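Local structure of arginyl-tRNA synthetase, putative (Plasmodium falciparum, 5JLD) at residues Glu275-Tyr278 with Val279-Ser283; Ala330-Tyr333 with Tyr334-Gln338. The protein probably joins L-arginine to tRNA(Arg) at the expense of ATP, which is split to AMP and diphosphate, as a class I aminoacyl-tRNA synthetase. All blocks are in the same frame, centred on the assembly; numbering follows the deposited sequence.

Contact 1 (Glu275-Tyr278 with Val279-Ser283)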
loop_
_atom_site.group_PDB
_atom_site.type_symbol
_atom_site.label_atom_id
_atom_site.label_comp_id
_atom_site.label_asym_id
_atom_site.label_seq_id
_atom_site.Cartn_x
_atom_site.Cartn_y
_atom_site.Cartn_z
ATOM N N GLU A 275 -4.478 16.792 15.472
ATOM C CA GLU A 275 -4.902 18.147 15.140
ATOM C C GLU A 275 -4.282 19.186 16.098
ATOM O O GLU A 275 -3.829 20.246 15.665
ATOM C CB GLU A 275 -6.435 18.238 15.179
ATOM C CG GLU A 275 -7.110 17.426 14.074
ATOM C CD GLU A 275 -8.605 17.231 14.278
ATOM O OE1 GLU A 275 -9.108 17.440 15.409
ATOM O OE2 GLU A 275 -9.272 16.833 13.295
ATOM N N SER A 276 -4.252 18.860 17.390
ATOM C CA SER A 276 -3.728 19.772 18.420
ATOM C C SER A 276 -2.326 20.250 18.067
ATOM O O SER A 276 -1.991 21.421 18.277
ATOM C CB SER A 276 -3.710 19.097 19.799
ATOM O OG SER A 276 -2.788 18.012 19.842
ATOM N N PHE A 277 -1.537 19.342 17.487
ATOM C CA PHE A 277 -0.146 19.627 17.129
ATOM C C PHE A 277 -0.031 20.860 16.240
ATOM O O PHE A 277 0.961 21.585 16.305
ATOM C CB PHE A 277 0.508 18.414 16.439
ATOM C CG PHE A 277 1.946 18.649 16.017
ATOM C CD1 PHE A 277 2.992 18.468 16.918
ATOM C CD2 PHE A 277 2.248 19.059 14.729
ATOM C CE1 PHE A 277 4.320 18.685 16.537
ATOM C CE2 PHE A 277 3.578 19.290 14.341
ATOM C CZ PHE A 277 4.614 19.098 15.249
ATOM N N TYR A 278 -1.046 21.124 15.425
ATOM C CA TYR A 278 -0.908 22.236 14.493
ATOM C C TYR A 278 -1.466 23.546 15.040
ATOM O O TYR A 278 -1.215 24.615 14.483
ATOM C CB TYR A 278 -1.569 21.880 13.168
ATOM C CG TYR A 278 -0.996 20.600 12.596
ATOM C CD1 TYR A 278 0.181 20.617 11.839
ATOM C CD2 TYR A 278 -1.617 19.376 12.824
ATOM C CE1 TYR A 278 0.721 19.435 11.296
ATOM C CE2 TYR A 278 -1.092 18.192 12.298
ATOM C CZ TYR A 278 0.084 18.230 11.537
ATOM O OH TYR A 278 0.601 17.066 11.031
ATOM N N VAL A 279 -2.205 23.450 16.139
ATOM C CA VAL A 279 -2.892 24.613 16.669
ATOM C C VAL A 279 -1.958 25.836 16.881
ATOM O O VAL A 279 -2.324 26.944 16.498
ATOM C CB VAL A 279 -3.633 24.237 17.974
ATOM C CG1 VAL A 279 -4.108 25.482 18.734
ATOM C CG2 VAL A 279 -4.813 23.309 17.631
ATOM N N PRO A 280 -0.737 25.639 17.425
ATOM C CA PRO A 280 0.118 26.832 17.602
ATOM C C PRO A 280 0.712 27.437 16.317
ATOM O O PRO A 280 1.451 28.403 16.433
ATOM C CB PRO A 280 1.268 26.319 18.479
ATOM C CG PRO A 280 0.775 25.024 19.072
ATOM C CD PRO A 280 -0.125 24.442 18.030
ATOM N N MET A 281 0.439 26.902 15.133
ATOM C CA MET A 281 1.010 27.518 13.939
ATOM C C MET A 281 -0.061 28.007 12.957
ATOM O O MET A 281 0.258 28.638 11.933
ATOM C CB MET A 281 1.987 26.557 13.255
ATOM C CG MET A 281 1.394 25.309 12.633
ATOM S SD MET A 281 2.687 24.161 12.033
ATOM C CE MET A 281 3.250 23.440 13.585
ATOM N N LEU A 282 -1.327 27.777 13.316
ATOM C CA LEU A 282 -2.455 28.111 12.444
ATOM C C LEU A 282 -2.456 29.591 11.994
ATOM O O LEU A 282 -2.621 29.889 10.808
ATOM C CB LEU A 282 -3.770 27.764 13.149
ATOM C CG LEU A 282 -4.083 26.275 13.375
ATOM C CD1 LEU A 282 -5.402 26.072 14.127
ATOM C CD2 LEU A 282 -4.120 25.514 12.034
ATOM N N SER A 283 -2.220 30.514 12.924
ATOM C CA SER A 283 -2.236 31.940 12.572
ATOM C C SER A 283 -1.111 32.213 11.566
ATOM O O SER A 283 -1.330 32.874 10.541
ATOM C CB SER A 283 -2.103 32.818 13.819
ATOM O OG SER A 283 -3.366 32.978 14.444
#
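Met281 reaches back to the rings of Tyr278 and Phe277 where successive i to i+3 turns lead into helix 282-292 of the class I catalytic domain. Met281 CB lies 3.9 Å from Tyr278 O. A chi1 of 67° tucks Met281 CG in over its own backbone and brings it to 3.3 Å from that same Tyr278 O. Met281 SD comes next, at the edge of the Tyr278 ring and near its plane, 4.3 Å from Tyr278 CD1. The chain then bends at chi3 (76°), and the terminal Met281 CE turns to the Phe277 ring, 4.2 Å from Phe277 CE2. The two rings also meet: Phe277 CD2 lies above the centre of one face of the Tyr278 ring. Backbone bonds hold the turns. Val279 N donates to Ser276 O, and Met281 N gives a straighter bond to Tyr278 O (167° at the hydrogen). Ser276 OG is hydrogen-bonded to Asp180. The side chain of Tyr278 packs on helix 326-337, as does that of Leu282. On the Ser276 carbonyl, the CG2 branch of Val279 rests 3.5 Å from Ser276 O.

Contact 2 (Ala330-Tyr333 with Tyr334-Gln338)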
loop_
_atom_site.group_PDB
_atom_site.type_symbol
_atom_site.label_atom_id
_atom_site.label_comp_id
_atom_site.label_asym_id
_atom_site.label_seq_id
_atom_site.Cartn_x
_atom_site.Cartn_y
_atom_site.Cartn_z
ATOM N N ALA A 330 -2.788 23.507 7.147
ATOM C CA ALA A 330 -1.605 23.701 7.987
ATOM C C ALA A 330 -0.757 22.446 8.023
ATOM O O ALA A 330 0.468 22.526 7.976
ATOM C CB ALA A 330 -1.997 24.122 9.440
ATOM N N ALA A 331 -1.394 21.282 8.126
ATOM C CA ALA A 331 -0.618 20.050 8.179
ATOM C C ALA A 331 0.178 19.887 6.888
ATOM O O ALA A 331 1.354 19.507 6.931
ATOM C CB ALA A 331 -1.509 18.836 8.421
ATOM N N LEU A 332 -0.437 20.184 5.739
ATOM C CA LEU A 332 0.322 20.006 4.487
ATOM C C LEU A 332 1.450 21.053 4.397
ATOM O O LEU A 332 2.562 20.735 3.960
ATOM C CB LEU A 332 -0.594 20.075 3.265
ATOM C CG LEU A 332 -0.027 19.580 1.928
ATOM C CD1 LEU A 332 0.867 18.333 2.063
ATOM C CD2 LEU A 332 -1.192 19.279 0.996
ATOM N N TYR A 333 1.158 22.288 4.817
ATOM C CA TYR A 333 2.204 23.316 4.984
ATOM C C TYR A 333 3.408 22.800 5.781
ATOM O O TYR A 333 4.572 22.964 5.381
ATOM C CB TYR A 333 1.643 24.564 5.687
ATOM C CG TYR A 333 2.735 25.447 6.269
ATOM C CD1 TYR A 333 3.400 26.376 5.480
ATOM C CD2 TYR A 333 3.122 25.321 7.599
ATOM C CE1 TYR A 333 4.418 27.165 6.008
ATOM C CE2 TYR A 333 4.133 26.100 8.130
ATOM C CZ TYR A 333 4.769 27.024 7.334
ATOM O OH TYR A 333 5.764 27.794 7.866
ATOM N N TYR A 334 3.110 22.176 6.916
ATOM C CA TYR A 334 4.130 21.655 7.812
ATOM C C TYR A 334 4.929 20.540 7.141
ATOM O O TYR A 334 6.145 20.543 7.183
ATOM C CB TYR A 334 3.498 21.149 9.117
ATOM C CG TYR A 334 4.479 20.477 10.066
ATOM C CD1 TYR A 334 5.266 21.223 10.942
ATOM C CD2 TYR A 334 4.625 19.088 10.070
ATOM C CE1 TYR A 334 6.175 20.594 11.816
ATOM C CE2 TYR A 334 5.513 18.460 10.925
ATOM C CZ TYR A 334 6.289 19.215 11.790
ATOM O OH TYR A 334 7.160 18.557 12.617
ATOM N N ARG A 335 4.235 19.595 6.518
ATOM C CA ARG A 335 4.898 18.454 5.886
ATOM C C ARG A 335 5.807 18.915 4.753
ATOM O O ARG A 335 6.913 18.396 4.581
ATOM C CB ARG A 335 3.848 17.448 5.391
ATOM C CG ARG A 335 3.074 16.852 6.567
ATOM C CD ARG A 335 1.758 16.197 6.188
ATOM N NE ARG A 335 1.204 15.535 7.366
ATOM C CZ ARG A 335 0.066 14.848 7.414
ATOM N NH1 ARG A 335 -0.698 14.680 6.331
ATOM N NH2 ARG A 335 -0.299 14.300 8.562
ATOM N N LEU A 336 5.371 19.931 4.018
ATOM C CA LEU A 336 6.143 20.386 2.858
ATOM C C LEU A 336 7.345 21.263 3.241
ATOM O O LEU A 336 8.443 21.099 2.683
ATOM C CB LEU A 336 5.229 21.144 1.894
ATOM C CG LEU A 336 4.264 20.253 1.110
ATOM C CD1 LEU A 336 3.298 21.119 0.342
ATOM C CD2 LEU A 336 5.025 19.338 0.161
ATOM N N THR A 337 7.137 22.183 4.187
ATOM C CA THR A 337 8.184 23.150 4.527
ATOM C C THR A 337 9.096 22.670 5.664
ATOM O O THR A 337 10.279 22.992 5.683
ATOM C CB THR A 337 7.585 24.535 4.917
ATOM O OG1 THR A 337 6.849 24.421 6.140
ATOM C CG2 THR A 337 6.659 25.061 3.814
ATOM N N GLN A 338 8.560 21.902 6.609
ATOM C CA GLN A 338 9.353 21.536 7.783
ATOM C C GLN A 338 9.891 20.111 7.703
ATOM O O GLN A 338 10.980 19.837 8.198
ATOM C CB GLN A 338 8.535 21.735 9.080
ATOM C CG GLN A 338 7.811 23.088 9.148
ATOM C CD GLN A 338 8.745 24.302 8.998
ATOM O OE1 GLN A 338 9.778 24.412 9.676
ATOM N NE2 GLN A 338 8.370 25.224 8.109
#
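With chi1 at 67°, Thr337 OG1 points back toward the preceding helical turn. Tyr333 carries CG on the far side of CB from its own N (chi1 162°), and its ring lies across that hydroxyl. Thr337 OG1 stands over one face of the ring, shifted toward the rim, 3.5 Å from Tyr333 CZ. The same Thr337 OG1 donates to Tyr333 O at 2.8 Å. Thr337 N also binds Tyr333 O, from the other face of the carbonyl plane, so two donors grip one oxygen. Gln338 bends at chi2, and Gln338 NE2 donates to Thr337 OG1 at 2.6 Å. The hydroxyl thus gives one bond and receives another. This is the C-terminal end of helix 326-337 in the catalytic domain, with regular i to i+4 bonds from Tyr334 N to Ala330 O through Thr337 N to Tyr333 O. On another side of the helix, Arg335 extends from CG to NE. Arg335 CG passes 3.2 Å from Ala331 O, and Ala331 CB lies over one face of the guanidinium. Arg335 NH1 ends in a salt bridge with Asp137. Leu332 and Leu336 meet at an oblique crossing, Leu332 CG 4.0 Å from Leu336 CD1. Both pack on Ile363 of helix 353-364.

How the contacts relate
Contact 1 comes first along the chain, leading into helix 282-292; contact 2 follows on helix 326-337. Both belong to the class I catalytic domain, and their centres are about 11 Å apart. They touch directly. Tyr278 CE1 lies 3.4 Å from Ala331 CA, and Leu282 CD2 lies 3.6 Å from Ala330 CB. Phe277 and Tyr334 add an edge-to-face ring pair. Val285, further along helix 282-292, packs on Ala330 and Tyr333. Strand 271-272, just before contact 1, and strand 343-349, after contact 2, belong to the same parallel sheet. The contacts thus join the turn before helix 282-292 to helix 326-337, which itself packs on strand 343-349 through Leu332 and Arg335.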